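Local coordinates for protein similar to hydroxylamine oxidoreductase (PDB 6H5L) that probably catalyses a redox reaction as the multiheme c-type cytochrome subunit of a reducing hydroxylamine oxidoreductase-like complex from an anammox bacterium, at residues Met304-Pro309 against Arg462-Tyr467. Sequence-based numbering, arbitrary orientation.
Sequences MGTVPP and RLWFWY. With HEC (heme c), chain F.
Met304 lies between a heme c and Phe465, touching both, and its long, unbranched thioether suits that bridging task. Its CB and CG pass a heme propionate, with Met304 CG 3.3 Å from heme O1D; Met304 SD then reaches the porphyrin rim, 3.8 Å from the heme meso carbon CHA. Met304 CE lies 3.8 Å from Phe465 CZ, approaching that ring obliquely, and also touches CHA. With CG anti to the backbone N (chi1 -165°) and the rest of the chain extended, CE reaches the aromatic. Shortening Met304 to an alanine removes CG, SD and CE and is likely to leave a gap between porphyrin rim and phenyl ring. Thr306 suits its place by offering a methyl to the flat, apolar rings of the helix: Thr306 CG2 sits at the indole edge, 3.7 Å from Trp464 CZ3, and 3.9 Å from Phe465 CD1. Trp464 NE1 is hydrogen-bonded to Asn461 OD1, away from Thr306. Gly305 takes a positive phi (91°), which a side chain would disfavour. Lys468 NZ is hydrogen-bonded to both Gly305 O and Trp464 O, linking the loop between strand 291-292 and helix 337-350 to helix 455-476, which also packs through Leu463 on helices 356-389 and 480-513.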
ATOM      1  N   MET A 304      -2.299 -36.489  39.566  1.00 32.53           N
ATOM      2  CA  MET A 304      -0.883 -36.162  39.596  1.00 22.42           C
ATOM      3  C   MET A 304      -0.003 -37.328  39.179  1.00 25.96           C
ATOM      4  O   MET A 304       1.169 -37.113  38.849  1.00 22.98           O
ATOM      5  CB  MET A 304      -0.471 -35.667  40.988  1.00 19.56           C
ATOM      6  CG  MET A 304       0.895 -34.973  41.020  1.00 20.24           C
ATOM      7  SD  MET A 304       1.296 -34.184  42.593  1.00 33.83           S
ATOM      8  CE  MET A 304       2.951 -33.574  42.267  1.00 20.21           C
ATOM      9  N   GLY A 305      -0.548 -38.542  39.145  1.00 21.11           N
ATOM     10  CA  GLY A 305       0.240 -39.733  38.930  1.00 18.98           C
ATOM     11  C   GLY A 305       0.748 -40.372  40.200  1.00 20.56           C
ATOM     12  O   GLY A 305       1.472 -41.373  40.125  1.00 19.87           O
ATOM     13  N   THR A 306       0.391 -39.827  41.360  1.00 24.00           N
ATOM     14  CA  THR A 306       0.849 -40.330  42.648  1.00 24.16           C
ATOM     15  C   THR A 306      -0.179 -41.211  43.342  1.00 25.11           C
ATOM     16  O   THR A 306       0.192 -42.225  43.941  1.00 30.59           O
ATOM     17  CB  THR A 306       1.213 -39.164  43.571  1.00 23.03           C
ATOM     18  OG1 THR A 306       0.085 -38.291  43.706  1.00 25.13           O
ATOM     19  CG2 THR A 306       2.384 -38.385  43.000  1.00 20.30           C
ATOM     20  N   VAL A 307      -1.454 -40.849  43.280  1.00 23.79           N
ATOM     21  CA  VAL A 307      -2.486 -41.620  43.983  1.00 20.68           C
ATOM     22  C   VAL A 307      -2.648 -42.976  43.304  1.00 25.37           C
ATOM     23  O   VAL A 307      -2.857 -43.031  42.079  1.00 26.00           O
ATOM     24  CB  VAL A 307      -3.806 -40.849  44.002  1.00 23.25           C
ATOM     25  CG1 VAL A 307      -4.904 -41.708  44.604  1.00 26.99           C
ATOM     26  CG2 VAL A 307      -3.649 -39.552  44.785  1.00 27.55           C
ATOM     27  N   PRO A 308      -2.555 -44.082  44.035  1.00 23.85           N
ATOM     28  CA  PRO A 308      -2.649 -45.403  43.406  1.00 27.18           C
ATOM     29  C   PRO A 308      -4.047 -45.658  42.875  1.00 26.28           C
ATOM     30  O   PRO A 308      -5.041 -45.282  43.513  1.00 27.12           O
ATOM     31  CB  PRO A 308      -2.309 -46.370  44.553  1.00 29.49           C
ATOM     32  CG  PRO A 308      -1.666 -45.521  45.616  1.00 25.76           C
ATOM     33  CD  PRO A 308      -2.306 -44.179  45.483  1.00 25.09           C
ATOM     34  N   PRO A 309      -4.171 -46.292  41.711  1.00 29.58           N
ATOM     35  CA  PRO A 309      -5.498 -46.674  41.216  1.00 28.38           C
ATOM     36  C   PRO A 309      -6.048 -47.880  41.963  1.00 24.96           C
ATOM     37  O   PRO A 309      -5.308 -48.783  42.362  1.00 26.39           O
ATOM     38  CB  PRO A 309      -5.240 -47.008  39.740  1.00 25.40           C
ATOM     39  CG  PRO A 309      -3.811 -47.443  39.708  1.00 23.15           C
ATOM     40  CD  PRO A 309      -3.107 -46.593  40.735  1.00 22.57           C
ATOM     41  N   ARG A 462      12.143 -41.043  44.691  1.00 24.04           N
ATOM     42  CA  ARG A 462      12.424 -40.580  43.337  1.00 20.50           C
ATOM     43  C   ARG A 462      11.767 -41.470  42.290  1.00 23.19           C
ATOM     44  O   ARG A 462      11.474 -41.007  41.182  1.00 24.68           O
ATOM     45  CB  ARG A 462      13.931 -40.502  43.105  1.00 23.36           C
ATOM     46  CG  ARG A 462      14.602 -39.307  43.772  1.00 18.15           C
ATOM     47  CD  ARG A 462      16.077 -39.219  43.412  1.00 15.97           C
ATOM     48  NE  ARG A 462      16.838 -40.338  43.956  1.00 26.84           N
ATOM     49  CZ  ARG A 462      17.354 -40.361  45.180  1.00 31.90           C
ATOM     50  NH1 ARG A 462      17.189 -39.323  45.989  1.00 17.15           N
ATOM     51  NH2 ARG A 462      18.036 -41.420  45.596  1.00 30.16           N
ATOM     52  N   LEU A 463      11.527 -42.741  42.619  1.00 22.64           N
ATOM     53  CA  LEU A 463      10.871 -43.635  41.670  1.00 24.50           C
ATOM     54  C   LEU A 463       9.422 -43.224  41.441  1.00 22.62           C
ATOM     55  O   LEU A 463       8.982 -43.084  40.293  1.00 21.72           O
ATOM     56  CB  LEU A 463      10.959 -45.081  42.167  1.00 17.75           C
ATOM     57  CG  LEU A 463      10.621 -46.225  41.203  1.00 16.11           C
ATOM     58  CD1 LEU A 463      11.307 -47.506  41.646  1.00 19.29           C
ATOM     59  CD2 LEU A 463       9.120 -46.456  41.093  1.00 18.20           C
ATOM     60  N   TRP A 464       8.661 -43.023  42.518  1.00 22.25           N
ATOM     61  CA  TRP A 464       7.230 -42.785  42.382  1.00 20.71           C
ATOM     62  C   TRP A 464       6.853 -41.310  42.323  1.00 20.53           C
ATOM     63  O   TRP A 464       5.754 -40.990  41.855  1.00 20.36           O
ATOM     64  CB  TRP A 464       6.462 -43.465  43.526  1.00 14.52           C
ATOM     65  CG  TRP A 464       6.640 -42.836  44.878  1.00 22.14           C
ATOM     66  CD1 TRP A 464       7.549 -43.187  45.834  1.00 24.50           C
ATOM     67  CD2 TRP A 464       5.870 -41.764  45.434  1.00 23.08           C
ATOM     68  NE1 TRP A 464       7.403 -42.390  46.944  1.00 20.86           N
ATOM     69  CE2 TRP A 464       6.378 -41.508  46.723  1.00 20.36           C
ATOM     70  CE3 TRP A 464       4.805 -40.989  44.964  1.00 19.06           C
ATOM     71  CZ2 TRP A 464       5.860 -40.511  47.545  1.00 20.31           C
ATOM     72  CZ3 TRP A 464       4.290 -40.001  45.782  1.00 25.52           C
ATOM     73  CH2 TRP A 464       4.816 -39.772  47.059  1.00 17.71           C
ATOM     74  N   PHE A 465       7.725 -40.401  42.768  1.00 17.17           N
ATOM     75  CA  PHE A 465       7.402 -38.981  42.750  1.00 17.64           C
ATOM     76  C   PHE A 465       8.149 -38.195  41.681  1.00 21.91           C
ATOM     77  O   PHE A 465       7.764 -37.054  41.401  1.00 31.50           O
ATOM     78  CB  PHE A 465       7.673 -38.351  44.126  1.00 19.42           C
ATOM     79  CG  PHE A 465       7.019 -37.010  44.316  1.00 23.37           C
ATOM     80  CD1 PHE A 465       5.657 -36.918  44.556  1.00 23.95           C
ATOM     81  CD2 PHE A 465       7.763 -35.843  44.254  1.00 24.88           C
ATOM     82  CE1 PHE A 465       5.050 -35.689  44.729  1.00 20.38           C
ATOM     83  CE2 PHE A 465       7.161 -34.610  44.427  1.00 28.24           C
ATOM     84  CZ  PHE A 465       5.802 -34.533  44.666  1.00 27.77           C
ATOM     85  N   TRP A 466       9.200 -38.753  41.084  1.00 19.62           N
ATOM     86  CA  TRP A 466       9.905 -38.087  39.996  1.00 21.48           C
ATOM     87  C   TRP A 466       9.759 -38.834  38.678  1.00 24.31           C
ATOM     88  O   TRP A 466       9.229 -38.289  37.707  1.00 29.91           O
ATOM     89  CB  TRP A 466      11.394 -37.933  40.335  1.00 20.44           C
ATOM     90  CG  TRP A 466      11.768 -36.631  40.952  1.00 17.04           C
ATOM     91  CD1 TRP A 466      10.923 -35.675  41.431  1.00 18.82           C
ATOM     92  CD2 TRP A 466      13.095 -36.136  41.153  1.00 23.18           C
ATOM     93  NE1 TRP A 466      11.645 -34.614  41.927  1.00 20.89           N
ATOM     94  CE2 TRP A 466      12.981 -34.874  41.768  1.00 26.65           C
ATOM     95  CE3 TRP A 466      14.372 -36.638  40.876  1.00 16.60           C
ATOM     96  CZ2 TRP A 466      14.093 -34.104  42.106  1.00 26.28           C
ATOM     97  CZ3 TRP A 466      15.475 -35.873  41.215  1.00 13.83           C
ATOM     98  CH2 TRP A 466      15.329 -34.622  41.823  1.00 23.12           C
ATOM     99  N   TYR A 467      10.187 -40.093  38.632  1.00 22.38           N
ATOM    100  CA  TYR A 467      10.328 -40.770  37.351  1.00 25.36           C
ATOM    101  C   TYR A 467       9.014 -41.381  36.883  1.00 27.92           C
ATOM    102  O   TYR A 467       8.745 -41.410  35.677  1.00 24.22           O
ATOM    103  CB  TYR A 467      11.432 -41.817  37.450  1.00 20.85           C
ATOM    104  CG  TYR A 467      12.755 -41.211  37.871  1.00 25.56           C
ATOM    105  CD1 TYR A 467      13.233 -40.054  37.266  1.00 26.33           C
ATOM    106  CD2 TYR A 467      13.509 -41.777  38.890  1.00 20.87           C
ATOM    107  CE1 TYR A 467      14.436 -39.488  37.649  1.00 19.78           C
ATOM    108  CE2 TYR A 467      14.713 -41.217  39.282  1.00 25.35           C
ATOM    109  CZ  TYR A 467      15.171 -40.073  38.658  1.00 25.47           C
ATOM    110  OH  TYR A 467      16.366 -39.512  39.044  1.00 24.01           O
TER
HETATM  111 FE   HEC F 604       3.718 -28.174  44.915  1.00 28.77          FE
HETATM  112  CHA HEC F 604       1.619 -30.632  43.894  1.00 28.78           C
HETATM  113  CHB HEC F 604       3.363 -28.992  48.119  1.00 32.17           C
HETATM  114  CHC HEC F 604       6.702 -26.491  45.684  1.00 26.57           C
HETATM  115  CHD HEC F 604       3.775 -26.750  41.843  1.00 26.66           C
HETATM  116  NA  HEC F 604       2.661 -29.555  45.836  1.00 33.07           N
HETATM  117  C1A HEC F 604       1.863 -30.518  45.250  1.00 26.44           C
HETATM  118  C2A HEC F 604       1.356 -31.365  46.318  1.00 34.67           C
HETATM  119  C3A HEC F 604       1.838 -30.905  47.478  1.00 33.74           C
HETATM  120  C4A HEC F 604       2.672 -29.754  47.202  1.00 33.02           C
HETATM  121  CMA HEC F 604       1.555 -31.500  48.875  1.00 24.57           C
HETATM  122  CAA HEC F 604       0.417 -32.584  46.173  1.00 34.34           C
HETATM  123  CBA HEC F 604      -0.904 -32.165  45.540  1.00 35.79           C
HETATM  124  CGA HEC F 604      -1.871 -31.766  46.621  1.00 38.46           C
HETATM  125  O1A HEC F 604      -2.424 -30.643  46.520  1.00 31.30           O
HETATM  126  O2A HEC F 604      -2.080 -32.553  47.581  1.00 47.77           O
HETATM  127  NB  HEC F 604       4.817 -27.738  46.620  1.00 30.63           N
HETATM  128  C1B HEC F 604       4.533 -28.323  47.831  1.00 30.96           C
HETATM  129  C2B HEC F 604       5.664 -28.126  48.715  1.00 29.27           C
HETATM  130  C3B HEC F 604       6.604 -27.424  48.035  1.00 27.12           C
HETATM  131  C4B HEC F 604       6.072 -27.175  46.705  1.00 28.91           C
HETATM  132  CMB HEC F 604       5.649 -28.676  50.162  1.00 35.05           C
HETATM  133  CAB HEC F 604       8.017 -26.905  48.433  1.00 23.58           C
HETATM  134  CBB HEC F 604       8.320 -26.766  49.943  1.00 20.11           C
HETATM  135  NC  HEC F 604       4.995 -26.821  43.960  1.00 32.03           N
HETATM  136  C1C HEC F 604       6.200 -26.317  44.412  1.00 29.91           C
HETATM  137  C2C HEC F 604       6.878 -25.682  43.293  1.00 28.09           C
HETATM  138  C3C HEC F 604       6.018 -25.659  42.260  1.00 26.62           C
HETATM  139  C4C HEC F 604       4.851 -26.433  42.642  1.00 26.51           C
HETATM  140  CMC HEC F 604       8.189 -24.869  43.418  1.00 23.76           C
HETATM  141  CAC HEC F 604       6.234 -25.026  40.861  1.00 26.42           C
HETATM  142  CBC HEC F 604       7.428 -25.674  40.129  1.00 30.08           C
HETATM  143  ND  HEC F 604       2.833 -28.635  43.126  1.00 26.70           N
HETATM  144  C1D HEC F 604       2.983 -27.872  41.974  1.00 25.62           C
HETATM  145  C2D HEC F 604       2.170 -28.451  40.927  1.00 19.32           C
HETATM  146  C3D HEC F 604       1.487 -29.673  41.569  1.00 22.26           C
HETATM  147  C4D HEC F 604       1.964 -29.704  42.933  1.00 28.02           C
HETATM  148  CMD HEC F 604       2.034 -27.923  39.482  1.00 19.73           C
HETATM  149  CAD HEC F 604       0.504 -30.677  40.924  1.00 22.16           C
HETATM  150  CBD HEC F 604       1.073 -31.243  39.626  1.00 14.60           C
HETATM  151  CGD HEC F 604       0.078 -32.205  39.038  1.00 24.32           C
HETATM  152  O1D HEC F 604      -0.895 -32.552  39.752  1.00 26.54           O
HETATM  153  O2D HEC F 604       0.258 -32.625  37.866  1.00 23.55           O
HETATM  154  O   HOH W   1       5.106 -29.595  44.204  1.00 30.68           O